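Local coordinates for protein (sliding clamp) (Enterobacteria phage RB69, PDB 1B77) that probably encircles DNA as a three-subunit ring and tethers the replicative DNA polymerase to it, so that synthesis is processive, at residues Ile48-Ala53 / Ala71-His76; Ser62-Val67 / Ile81-Thr86; Ile135-Ile140 / Tyr152-Asp157. All coordinates share one frame; numbering follows the deposited sequence.

Interaction 1: residues Ile48-Ala53 / Ala71-His76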
ATOM      1  N   ILE A  48      13.073  -7.175 -32.168  1.00 33.83           N
ATOM      2  CA  ILE A  48      12.901  -5.729 -32.238  1.00 33.13           C
ATOM      3  C   ILE A  48      13.104  -5.347 -33.706  1.00 32.90           C
ATOM      4  O   ILE A  48      14.170  -5.607 -34.271  1.00 32.25           O
ATOM      5  CB  ILE A  48      13.939  -5.009 -31.371  1.00 33.21           C
ATOM      6  CG1 ILE A  48      13.742  -5.408 -29.906  1.00 33.10           C
ATOM      7  CG2 ILE A  48      13.830  -3.513 -31.568  1.00 32.55           C
ATOM      8  CD1 ILE A  48      14.771  -4.826 -28.960  1.00 32.96           C
ATOM      9  N   ASP A  49      12.090  -4.736 -34.319  1.00 32.66           N
ATOM     10  CA  ASP A  49      12.168  -4.384 -35.736  1.00 32.35           C
ATOM     11  C   ASP A  49      12.340  -2.919 -36.108  1.00 32.15           C
ATOM     12  O   ASP A  49      12.127  -2.535 -37.254  1.00 32.54           O
ATOM     13  CB  ASP A  49      10.973  -4.976 -36.491  1.00 32.77           C
ATOM     14  CG  ASP A  49       9.635  -4.516 -35.938  1.00 33.52           C
ATOM     15  OD1 ASP A  49       9.601  -3.517 -35.186  1.00 33.43           O
ATOM     16  OD2 ASP A  49       8.611  -5.156 -36.276  1.00 33.97           O
ATOM     17  N   PHE A  50      12.707  -2.090 -35.143  1.00 31.62           N
ATOM     18  CA  PHE A  50      12.984  -0.688 -35.420  1.00 30.89           C
ATOM     19  C   PHE A  50      13.766  -0.132 -34.246  1.00 30.34           C
ATOM     20  O   PHE A  50      13.622  -0.606 -33.119  1.00 30.17           O
ATOM     21  CB  PHE A  50      11.702   0.126 -35.690  1.00 31.18           C
ATOM     22  CG  PHE A  50      10.798   0.291 -34.502  1.00 31.73           C
ATOM     23  CD1 PHE A  50       9.987  -0.754 -34.074  1.00 31.69           C
ATOM     24  CD2 PHE A  50      10.724   1.514 -33.839  1.00 31.82           C
ATOM     25  CE1 PHE A  50       9.116  -0.585 -33.005  1.00 31.84           C
ATOM     26  CE2 PHE A  50       9.853   1.693 -32.767  1.00 32.06           C
ATOM     27  CZ  PHE A  50       9.045   0.639 -32.350  1.00 31.90           C
ATOM     28  N   ASP A  51      14.632   0.836 -34.513  1.00 29.72           N
ATOM     29  CA  ASP A  51      15.432   1.426 -33.454  1.00 29.31           C
ATOM     30  C   ASP A  51      14.718   2.641 -32.876  1.00 28.81           C
ATOM     31  O   ASP A  51      14.184   3.478 -33.611  1.00 28.63           O
ATOM     32  CB  ASP A  51      16.807   1.819 -33.989  1.00 29.92           C
ATOM     33  CG  ASP A  51      17.463   0.687 -34.752  1.00 30.59           C
ATOM     34  OD1 ASP A  51      18.148  -0.141 -34.111  1.00 30.29           O
ATOM     35  OD2 ASP A  51      17.269   0.612 -35.992  1.00 31.17           O
ATOM     36  N   VAL A  52      14.690   2.725 -31.552  1.00 27.91           N
ATOM     37  CA  VAL A  52      14.018   3.838 -30.903  1.00 27.02           C
ATOM     38  C   VAL A  52      14.468   3.973 -29.457  1.00 26.47           C
ATOM     39  O   VAL A  52      14.678   2.982 -28.758  1.00 26.10           O
ATOM     40  CB  VAL A  52      12.474   3.654 -30.957  1.00 27.14           C
ATOM     41  CG1 VAL A  52      12.067   2.447 -30.122  1.00 26.85           C
ATOM     42  CG2 VAL A  52      11.763   4.937 -30.490  1.00 26.81           C
ATOM     43  N   ALA A  53      14.626   5.216 -29.024  1.00 25.80           N
ATOM     44  CA  ALA A  53      15.044   5.498 -27.671  1.00 25.19           C
ATOM     45  C   ALA A  53      13.828   5.839 -26.823  1.00 24.66           C
ATOM     46  O   ALA A  53      12.941   6.573 -27.256  1.00 25.24           O
ATOM     47  CB  ALA A  53      16.033   6.660 -27.660  1.00 25.30           C
ATOM     48  N   ALA A  71      -0.582  -6.693 -28.877  1.00 40.53           N
ATOM     49  CA  ALA A  71      -0.600  -5.378 -29.497  1.00 39.98           C
ATOM     50  C   ALA A  71       0.661  -5.204 -30.340  1.00 39.50           C
ATOM     51  O   ALA A  71       1.772  -5.467 -29.881  1.00 39.64           O
ATOM     52  CB  ALA A  71      -0.679  -4.292 -28.427  1.00 39.85           C
ATOM     53  N   GLU A  72       0.477  -4.770 -31.579  1.00 38.88           N
ATOM     54  CA  GLU A  72       1.588  -4.564 -32.491  1.00 38.45           C
ATOM     55  C   GLU A  72       2.148  -3.166 -32.265  1.00 37.97           C
ATOM     56  O   GLU A  72       1.399  -2.187 -32.242  1.00 37.76           O
ATOM     57  CB  GLU A  72       1.093  -4.705 -33.932  1.00 38.95           C
ATOM     58  CG  GLU A  72       2.166  -4.625 -35.004  1.00 40.03           C
ATOM     59  CD  GLU A  72       3.027  -5.882 -35.092  1.00 40.41           C
ATOM     60  OE1 GLU A  72       2.461  -6.996 -35.187  1.00 40.41           O
ATOM     61  OE2 GLU A  72       4.273  -5.749 -35.081  1.00 40.48           O
ATOM     62  N   ILE A  73       3.458  -3.068 -32.078  1.00 37.37           N
ATOM     63  CA  ILE A  73       4.074  -1.766 -31.872  1.00 36.95           C
ATOM     64  C   ILE A  73       5.085  -1.465 -32.969  1.00 36.67           C
ATOM     65  O   ILE A  73       5.895  -2.316 -33.332  1.00 36.46           O
ATOM     66  CB  ILE A  73       4.747  -1.671 -30.486  1.00 37.04           C
ATOM     67  CG1 ILE A  73       5.634  -0.428 -30.435  1.00 36.96           C
ATOM     68  CG2 ILE A  73       5.517  -2.930 -30.189  1.00 37.24           C
ATOM     69  CD1 ILE A  73       6.357  -0.235 -29.128  1.00 37.42           C
ATOM     70  N   SER A  74       5.024  -0.245 -33.493  1.00 36.26           N
ATOM     71  CA  SER A  74       5.906   0.183 -34.569  1.00 36.22           C
ATOM     72  C   SER A  74       6.121   1.686 -34.506  1.00 36.28           C
ATOM     73  O   SER A  74       5.566   2.367 -33.641  1.00 35.80           O
ATOM     74  CB  SER A  74       5.279  -0.165 -35.915  1.00 36.45           C
ATOM     75  OG  SER A  74       4.058   0.540 -36.077  1.00 36.44           O
ATOM     76  N   MET A  75       6.922   2.206 -35.429  1.00 36.39           N
ATOM     77  CA  MET A  75       7.181   3.632 -35.457  1.00 37.09           C
ATOM     78  C   MET A  75       6.125   4.340 -36.301  1.00 36.87           C
ATOM     79  O   MET A  75       5.846   3.955 -37.430  1.00 36.60           O
ATOM     80  CB  MET A  75       8.578   3.916 -36.003  1.00 38.36           C
ATOM     81  CG  MET A  75       9.009   5.363 -35.788  1.00 40.02           C
ATOM     82  SD  MET A  75      10.643   5.751 -36.443  1.00 42.46           S
ATOM     83  CE  MET A  75      11.690   5.055 -35.115  1.00 42.19           C
ATOM     84  N   HIS A  76       5.537   5.378 -35.729  1.00 36.89           N
ATOM     85  CA  HIS A  76       4.496   6.137 -36.399  1.00 36.90           C
ATOM     86  C   HIS A  76       5.054   7.142 -37.400  1.00 37.06           C
ATOM     87  O   HIS A  76       6.249   7.429 -37.422  1.00 36.91           O
ATOM     88  CB  HIS A  76       3.657   6.882 -35.361  1.00 36.86           C
ATOM     89  CG  HIS A  76       2.399   7.464 -35.912  1.00 36.85           C
ATOM     90  ND1 HIS A  76       1.905   8.690 -35.523  1.00 37.19           N
ATOM     91  CD2 HIS A  76       1.506   6.971 -36.811  1.00 36.81           C
ATOM     92  CE1 HIS A  76       0.775   8.933 -36.156  1.00 37.19           C
ATOM     93  NE2 HIS A  76       0.510   7.905 -36.942  1.00 36.89           N
TER

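Interaction 2: residues Ser62-Val67 / Ile81-Thr86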
ATOM      1  N   SER A  62       4.332  -0.046 -18.424  1.00 24.34           N
ATOM      2  CA  SER A  62       3.049  -0.036 -17.722  1.00 25.03           C
ATOM      3  C   SER A  62       1.905   0.170 -18.716  1.00 25.47           C
ATOM      4  O   SER A  62       0.842  -0.437 -18.598  1.00 25.33           O
ATOM      5  CB  SER A  62       3.018   1.072 -16.672  1.00 24.73           C
ATOM      6  OG  SER A  62       3.972   0.818 -15.659  1.00 25.68           O
ATOM      7  N   ILE A  63       2.131   1.030 -19.701  1.00 25.84           N
ATOM      8  CA  ILE A  63       1.115   1.285 -20.711  1.00 26.62           C
ATOM      9  C   ILE A  63       0.781   0.018 -21.514  1.00 26.63           C
ATOM     10  O   ILE A  63      -0.359  -0.172 -21.944  1.00 26.05           O
ATOM     11  CB  ILE A  63       1.575   2.429 -21.650  1.00 26.95           C
ATOM     12  CG1 ILE A  63       0.982   3.751 -21.157  1.00 27.59           C
ATOM     13  CG2 ILE A  63       1.187   2.151 -23.095  1.00 27.33           C
ATOM     14  CD1 ILE A  63      -0.525   3.780 -21.169  1.00 28.33           C
ATOM     15  N   LEU A  64       1.769  -0.851 -21.705  1.00 26.76           N
ATOM     16  CA  LEU A  64       1.536  -2.079 -22.463  1.00 27.28           C
ATOM     17  C   LEU A  64       0.618  -3.018 -21.692  1.00 27.47           C
ATOM     18  O   LEU A  64      -0.048  -3.868 -22.277  1.00 27.58           O
ATOM     19  CB  LEU A  64       2.861  -2.792 -22.776  1.00 26.81           C
ATOM     20  CG  LEU A  64       3.837  -2.055 -23.701  1.00 26.91           C
ATOM     21  CD1 LEU A  64       5.117  -2.866 -23.858  1.00 26.49           C
ATOM     22  CD2 LEU A  64       3.178  -1.815 -25.058  1.00 26.86           C
ATOM     23  N   SER A  65       0.570  -2.856 -20.379  1.00 27.91           N
ATOM     24  CA  SER A  65      -0.275  -3.717 -19.563  1.00 28.79           C
ATOM     25  C   SER A  65      -1.755  -3.405 -19.775  1.00 29.01           C
ATOM     26  O   SER A  65      -2.613  -4.212 -19.421  1.00 29.00           O
ATOM     27  CB  SER A  65       0.072  -3.554 -18.077  1.00 28.57           C
ATOM     28  OG  SER A  65      -0.419  -2.323 -17.578  1.00 28.51           O
ATOM     29  N   LEU A  66      -2.043  -2.246 -20.367  1.00 29.65           N
ATOM     30  CA  LEU A  66      -3.420  -1.808 -20.605  1.00 30.37           C
ATOM     31  C   LEU A  66      -3.992  -2.181 -21.968  1.00 31.22           C
ATOM     32  O   LEU A  66      -5.153  -1.891 -22.245  1.00 31.26           O
ATOM     33  CB  LEU A  66      -3.525  -0.290 -20.422  1.00 30.02           C
ATOM     34  CG  LEU A  66      -3.147   0.254 -19.040  1.00 30.18           C
ATOM     35  CD1 LEU A  66      -3.257   1.769 -19.031  1.00 29.79           C
ATOM     36  CD2 LEU A  66      -4.054  -0.365 -17.979  1.00 29.44           C
ATOM     37  N   VAL A  67      -3.186  -2.807 -22.823  1.00 32.45           N
ATOM     38  CA  VAL A  67      -3.653  -3.206 -24.155  1.00 33.43           C
ATOM     39  C   VAL A  67      -3.519  -4.714 -24.379  1.00 34.45           C
ATOM     40  O   VAL A  67      -2.949  -5.423 -23.551  1.00 34.47           O
ATOM     41  CB  VAL A  67      -2.873  -2.468 -25.266  1.00 33.37           C
ATOM     42  CG1 VAL A  67      -3.132  -0.974 -25.177  1.00 33.07           C
ATOM     43  CG2 VAL A  67      -1.374  -2.752 -25.136  1.00 33.06           C
ATOM     44  N   ILE A  81       6.252   6.422 -31.350  1.00 32.23           N
ATOM     45  CA  ILE A  81       5.839   5.030 -31.303  1.00 31.19           C
ATOM     46  C   ILE A  81       4.337   4.844 -31.333  1.00 30.93           C
ATOM     47  O   ILE A  81       3.601   5.564 -30.652  1.00 30.85           O
ATOM     48  CB  ILE A  81       6.335   4.349 -30.024  1.00 31.03           C
ATOM     49  CG1 ILE A  81       7.848   4.478 -29.916  1.00 30.61           C
ATOM     50  CG2 ILE A  81       5.893   2.899 -30.012  1.00 30.41           C
ATOM     51  CD1 ILE A  81       8.360   4.163 -28.536  1.00 30.37           C
ATOM     52  N   LYS A  82       3.892   3.856 -32.106  1.00 30.50           N
ATOM     53  CA  LYS A  82       2.480   3.530 -32.205  1.00 30.28           C
ATOM     54  C   LYS A  82       2.204   2.139 -31.640  1.00 29.75           C
ATOM     55  O   LYS A  82       2.898   1.180 -31.960  1.00 29.52           O
ATOM     56  CB  LYS A  82       1.998   3.580 -33.659  1.00 30.74           C
ATOM     57  CG  LYS A  82       0.560   3.090 -33.808  1.00 31.39           C
ATOM     58  CD  LYS A  82       0.080   3.067 -35.251  1.00 32.12           C
ATOM     59  CE  LYS A  82      -1.314   2.428 -35.342  1.00 32.85           C
ATOM     60  NZ  LYS A  82      -1.925   2.567 -36.702  1.00 33.05           N
ATOM     61  N   ILE A  83       1.180   2.043 -30.800  1.00 29.23           N
ATOM     62  CA  ILE A  83       0.792   0.775 -30.201  1.00 28.77           C
ATOM     63  C   ILE A  83      -0.618   0.462 -30.685  1.00 29.23           C
ATOM     64  O   ILE A  83      -1.596   1.075 -30.236  1.00 28.95           O
ATOM     65  CB  ILE A  83       0.802   0.859 -28.665  1.00 28.39           C
ATOM     66  CG1 ILE A  83       2.174   1.347 -28.187  1.00 28.08           C
ATOM     67  CG2 ILE A  83       0.483  -0.505 -28.067  1.00 27.55           C
ATOM     68  CD1 ILE A  83       2.216   1.733 -26.723  1.00 28.08           C
ATOM     69  N   ALA A  84      -0.714  -0.489 -31.610  1.00 29.15           N
ATOM     70  CA  ALA A  84      -1.992  -0.874 -32.199  1.00 29.54           C
ATOM     71  C   ALA A  84      -2.737  -1.952 -31.424  1.00 29.75           C
ATOM     72  O   ALA A  84      -2.278  -3.090 -31.326  1.00 29.73           O
ATOM     73  CB  ALA A  84      -1.777  -1.326 -33.646  1.00 29.22           C
ATOM     74  N   ASP A  85      -3.894  -1.582 -30.880  1.00 29.91           N
ATOM     75  CA  ASP A  85      -4.728  -2.511 -30.115  1.00 30.32           C
ATOM     76  C   ASP A  85      -6.001  -2.811 -30.927  1.00 30.04           C
ATOM     77  O   ASP A  85      -6.193  -2.248 -32.003  1.00 29.76           O
ATOM     78  CB  ASP A  85      -5.073  -1.895 -28.756  1.00 30.86           C
ATOM     79  CG  ASP A  85      -5.618  -2.908 -27.773  1.00 31.79           C
ATOM     80  OD1 ASP A  85      -5.452  -4.123 -28.005  1.00 32.55           O
ATOM     81  OD2 ASP A  85      -6.196  -2.487 -26.749  1.00 32.45           O
ATOM     82  N   THR A  86      -6.862  -3.690 -30.420  1.00 30.20           N
ATOM     83  CA  THR A  86      -8.085  -4.063 -31.137  1.00 30.29           C
ATOM     84  C   THR A  86      -8.900  -2.884 -31.693  1.00 30.23           C
ATOM     85  O   THR A  86      -9.032  -2.747 -32.908  1.00 30.06           O
ATOM     86  CB  THR A  86      -9.002  -4.928 -30.250  1.00 30.61           C
ATOM     87  OG1 THR A  86      -8.240  -6.010 -29.693  1.00 30.91           O
ATOM     88  CG2 THR A  86     -10.150  -5.511 -31.083  1.00 30.42           C
TER

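Interaction 3: residues Ile135-Ile140 / Tyr152-Asp157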
ATOM      1  N   ILE A 135      22.679  -2.371   5.385  1.00 37.09           N
ATOM      2  CA  ILE A 135      23.899  -2.843   4.750  1.00 36.35           C
ATOM      3  C   ILE A 135      23.962  -2.124   3.409  1.00 35.83           C
ATOM      4  O   ILE A 135      23.110  -2.334   2.547  1.00 35.67           O
ATOM      5  CB  ILE A 135      23.869  -4.372   4.527  1.00 36.40           C
ATOM      6  CG1 ILE A 135      23.815  -5.092   5.879  1.00 36.28           C
ATOM      7  CG2 ILE A 135      25.106  -4.808   3.734  1.00 36.51           C
ATOM      8  CD1 ILE A 135      23.777  -6.605   5.794  1.00 36.00           C
ATOM      9  N   ASP A 136      24.957  -1.260   3.246  1.00 35.41           N
ATOM     10  CA  ASP A 136      25.108  -0.504   2.011  1.00 34.87           C
ATOM     11  C   ASP A 136      26.270  -1.010   1.160  1.00 34.47           C
ATOM     12  O   ASP A 136      26.494  -0.525   0.045  1.00 34.29           O
ATOM     13  CB  ASP A 136      25.307   0.977   2.333  1.00 35.55           C
ATOM     14  CG  ASP A 136      26.558   1.233   3.160  1.00 36.04           C
ATOM     15  OD1 ASP A 136      27.157   0.260   3.664  1.00 36.46           O
ATOM     16  OD2 ASP A 136      26.932   2.418   3.322  1.00 36.78           O
ATOM     17  N   THR A 137      27.006  -1.987   1.677  1.00 33.59           N
ATOM     18  CA  THR A 137      28.142  -2.528   0.951  1.00 33.29           C
ATOM     19  C   THR A 137      28.436  -3.957   1.369  1.00 32.91           C
ATOM     20  O   THR A 137      28.346  -4.302   2.548  1.00 32.91           O
ATOM     21  CB  THR A 137      29.410  -1.699   1.209  1.00 33.60           C
ATOM     22  OG1 THR A 137      29.821  -1.885   2.566  1.00 34.47           O
ATOM     23  CG2 THR A 137      29.151  -0.216   0.986  1.00 33.54           C
ATOM     24  N   ILE A 138      28.783  -4.792   0.397  1.00 32.27           N
ATOM     25  CA  ILE A 138      29.122  -6.178   0.682  1.00 31.94           C
ATOM     26  C   ILE A 138      30.532  -6.439   0.175  1.00 31.95           C
ATOM     27  O   ILE A 138      31.037  -5.715  -0.682  1.00 31.88           O
ATOM     28  CB  ILE A 138      28.168  -7.175  -0.018  1.00 31.57           C
ATOM     29  CG1 ILE A 138      28.290  -7.038  -1.533  1.00 31.66           C
ATOM     30  CG2 ILE A 138      26.739  -6.924   0.422  1.00 31.70           C
ATOM     31  CD1 ILE A 138      27.566  -8.116  -2.304  1.00 31.47           C
ATOM     32  N   ALA A 139      31.162  -7.473   0.715  1.00 32.00           N
ATOM     33  CA  ALA A 139      32.502  -7.858   0.307  1.00 32.38           C
ATOM     34  C   ALA A 139      32.545  -9.366   0.076  1.00 32.57           C
ATOM     35  O   ALA A 139      32.162 -10.147   0.947  1.00 32.57           O
ATOM     36  CB  ALA A 139      33.514  -7.465   1.377  1.00 32.15           C
ATOM     37  N   ILE A 140      32.991  -9.769  -1.107  1.00 32.94           N
ATOM     38  CA  ILE A 140      33.098 -11.186  -1.435  1.00 33.52           C
ATOM     39  C   ILE A 140      34.563 -11.548  -1.223  1.00 34.19           C
ATOM     40  O   ILE A 140      35.452 -11.016  -1.893  1.00 34.11           O
ATOM     41  CB  ILE A 140      32.660 -11.444  -2.893  1.00 33.14           C
ATOM     42  CG1 ILE A 140      31.254 -10.864  -3.103  1.00 32.86           C
ATOM     43  CG2 ILE A 140      32.643 -12.938  -3.184  1.00 32.36           C
ATOM     44  CD1 ILE A 140      30.790 -10.837  -4.543  1.00 32.67           C
ATOM     45  N   TYR A 152      28.261  -4.993   5.248  1.00 34.58           N
ATOM     46  CA  TYR A 152      28.626  -3.942   6.190  1.00 35.32           C
ATOM     47  C   TYR A 152      27.818  -2.664   6.016  1.00 36.48           C
ATOM     48  O   TYR A 152      27.088  -2.492   5.041  1.00 36.33           O
ATOM     49  CB  TYR A 152      30.099  -3.556   6.032  1.00 34.62           C
ATOM     50  CG  TYR A 152      31.095  -4.688   6.017  1.00 33.91           C
ATOM     51  CD1 TYR A 152      31.305  -5.450   4.867  1.00 33.71           C
ATOM     52  CD2 TYR A 152      31.865  -4.963   7.140  1.00 33.73           C
ATOM     53  CE1 TYR A 152      32.269  -6.458   4.841  1.00 33.64           C
ATOM     54  CE2 TYR A 152      32.828  -5.964   7.127  1.00 33.54           C
ATOM     55  CZ  TYR A 152      33.026  -6.707   5.980  1.00 33.58           C
ATOM     56  OH  TYR A 152      33.988  -7.687   5.980  1.00 33.14           O
ATOM     57  N   ASN A 153      27.972  -1.765   6.983  1.00 37.77           N
ATOM     58  CA  ASN A 153      27.324  -0.463   6.932  1.00 39.28           C
ATOM     59  C   ASN A 153      28.486   0.515   6.821  1.00 40.09           C
ATOM     60  O   ASN A 153      28.998   1.004   7.828  1.00 40.06           O
ATOM     61  CB  ASN A 153      26.535  -0.171   8.207  1.00 39.72           C
ATOM     62  CG  ASN A 153      25.726   1.113   8.098  1.00 40.28           C
ATOM     63  OD1 ASN A 153      26.226   2.133   7.627  1.00 40.51           O
ATOM     64  ND2 ASN A 153      24.472   1.065   8.532  1.00 40.76           N
ATOM     65  N   LYS A 154      28.909   0.760   5.585  1.00 41.17           N
ATOM     66  CA  LYS A 154      30.018   1.654   5.264  1.00 42.43           C
ATOM     67  C   LYS A 154      29.975   2.989   6.018  1.00 43.16           C
ATOM     68  O   LYS A 154      31.012   3.526   6.417  1.00 43.06           O
ATOM     69  CB  LYS A 154      30.018   1.921   3.758  1.00 42.70           C
ATOM     70  CG  LYS A 154      31.156   2.792   3.252  1.00 43.34           C
ATOM     71  CD  LYS A 154      32.479   2.064   3.276  1.00 43.74           C
ATOM     72  CE  LYS A 154      33.542   2.873   2.568  1.00 44.22           C
ATOM     73  NZ  LYS A 154      34.835   2.135   2.514  1.00 44.93           N
ATOM     74  N   VAL A 155      28.773   3.517   6.217  1.00 44.13           N
ATOM     75  CA  VAL A 155      28.608   4.790   6.903  1.00 45.15           C
ATOM     76  C   VAL A 155      29.211   4.805   8.312  1.00 45.78           C
ATOM     77  O   VAL A 155      30.033   5.667   8.638  1.00 45.74           O
ATOM     78  CB  VAL A 155      27.121   5.174   6.992  1.00 45.24           C
ATOM     79  CG1 VAL A 155      26.979   6.549   7.628  1.00 45.47           C
ATOM     80  CG2 VAL A 155      26.499   5.166   5.599  1.00 45.34           C
ATOM     81  N   GLU A 156      28.812   3.845   9.138  1.00 46.31           N
ATOM     82  CA  GLU A 156      29.309   3.774  10.505  1.00 46.91           C
ATOM     83  C   GLU A 156      30.491   2.814  10.654  1.00 46.90           C
ATOM     84  O   GLU A 156      31.019   2.638  11.752  1.00 46.93           O
ATOM     85  CB  GLU A 156      28.178   3.333  11.435  1.00 47.64           C
ATOM     86  CG  GLU A 156      27.805   1.873  11.273  1.00 48.62           C
ATOM     87  CD  GLU A 156      26.605   1.470  12.112  1.00 49.50           C
ATOM     88  OE1 GLU A 156      26.563   1.831  13.310  1.00 49.64           O
ATOM     89  OE2 GLU A 156      25.711   0.778  11.568  1.00 50.00           O
ATOM     90  N   ASP A 157      30.902   2.195   9.551  1.00 46.80           N
ATOM     91  CA  ASP A 157      32.007   1.244   9.571  1.00 46.71           C
ATOM     92  C   ASP A 157      32.886   1.476   8.353  1.00 46.63           C
ATOM     93  O   ASP A 157      33.088   0.592   7.522  1.00 46.66           O
ATOM     94  CB  ASP A 157      31.447  -0.181   9.577  1.00 46.92           C
ATOM     95  CG  ASP A 157      32.530  -1.243   9.617  1.00 47.26           C
ATOM     96  OD1 ASP A 157      33.537  -1.055  10.331  1.00 47.50           O
ATOM     97  OD2 ASP A 157      32.361  -2.277   8.940  1.00 47.63           O
TER

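Interaction 1: residues Ile48-Ala53 / Ala71-His76
F50 turns its ring onto the strand 72-75 because CG sits between its own backbone N and carbonyl carbon (chi1 68°), while M75, with CG anti to N, bends at chi3 (-79°) and brings its methyl back to the same ring. The phenyl group lies with one face on the backbone: M75 N stands 3.9 Å above the ring plane, over its centre, and S74 C lies over the same face, shifted toward the rim. F50 CE1 is 3.7 Å from S74 CA, and CZ meets I73 CG1 at 4.1 Å. The M75 chain crosses the ring at a slant, with CB 3.9 Å from F50 CD2, and its CE ends 3.3 Å from D51 O. Nearby, D49 OD2 and E72 OE2 approach to 4.5 Å; both accept a bond from the amino group of M1, which probably offsets their like charges, and K2 pairs with E72 OE1. D51 turns the other way, to Q25. This is an aromatic side chain covering the peptides of an outermost strand, here packing the loop between strands 47-48 and 52-54 against the three-stranded sheet 72-75, 81-84, 88-92 in the N-terminal processivity-factor region.

Interaction 2: residues Ser62-Val67 / Ile81-Thr86
D85 presents one face of its carboxylate to V67, whose CB stands almost directly over the carboxylate carbon, 3.7 Å from D85 CG and 3.6 Å from D85 OD2. CG1 of V67 lies against the same group, 3.8 Å from that oxygen. The backbone N of T86 approaches from the other side of the carboxylate plane and gives OD1 a weak, bent bond, 2.8 Å from T86 N to D85 OD1. S68 OG also bonds to OD1, while OD2 is taken by Q125 NE2 of the second subunit, so both oxygens are engaged and the rotation of the group is probably well fixed.

Two residues earlier, on the strand, I83 packs against I63, L64 and V67. Its CG1 is anti to the carbonyl carbon (chi1 -55°) and the chain then runs on extended, placing CD1 against both I63 CG2 at 3.8 Å and L64 CD2 at 4.0 Å. The other branch, CG2, meets V67 CG2 at 4.1 Å, the two side chains crossing at nearly a right angle.

The backbone shape behind this is a type I beta turn from L64 to V67, closed by a weak backbone bond, that follows on the helix 57-64 and swings V67 down onto the sheet of strands 72-75, 81-84 and 88-92. The contact lies in the N-terminal processivity-factor region, where subunits of the ring meet. Q125 of the second subunit also bonds through NE2 to L66 O, and L133 of that subunit packs on I63. Within the chain, V90 and W92 of strand 88-92 extend the apolar patch on I63, V90 also touches I83, and L3 packs against L64.

Interaction 3: residues Ile135-Ile140 / Tyr152-Asp157
The side chains of D136 and K154 cross at about a right angle, the carboxylate reaching the backbone N of K154. With chi1 at 61°, CG of D136 stands between its own N and carbonyl carbon, and OD1 accepts the backbone N-H of K154 on its syn lone pair, 2.6 Å from N to OD1. OD2 rests against the K154 side chain, 3.2 Å from its CB, with V155 CG2 on its flank at 3.6 Å. Beyond CB the lysine leads away, and its NZ bonds to S158 O.

T137 and Y152 are the antiparallel hydrogen-bonded pair at the end of the hairpin formed by strands 137-143 and 146-152. Y152 N to T137 O is short and straight (2.8 Å, 171°), whereas the return bonds to Y152 O, from both T137 N and D136 N, are weak. Two residues thus face one, a classic beta bulge, which probably helps D136 reach past Y152 to K154.

Side chains of T137 and Y152 stand on one face of the sheet and cross nearly perpendicularly. The tyrosine turns an edge of its ring to the other strand, T137 O near the ring plane and A139 CB 3.8 Å from CE1. T137 CG2 packs on K154 CB at 3.6 Å, while its OG1 is buried with no polar partner in the model.

From the N terminus, interaction 1 opens at 48-53 and closes a loop at 71-76 that contains the helix 57-64. Interaction 2 starts inside that loop, at 62-67, and closes beyond it at 81-86, so the two cross rather than nest. They meet in one sheet: strands 72-75 and 81-84 are neighbours, probably joined by backbone bonds such as K82 N to S74 O. Together they fix the loop before strand 52-54 and the end of the helix to that sheet. Interaction 3 lies further along the chain, in the C-terminal region of gp45; it closes a hairpin, with its centre about 43 Å from that of interaction 1 and across the chain's centre.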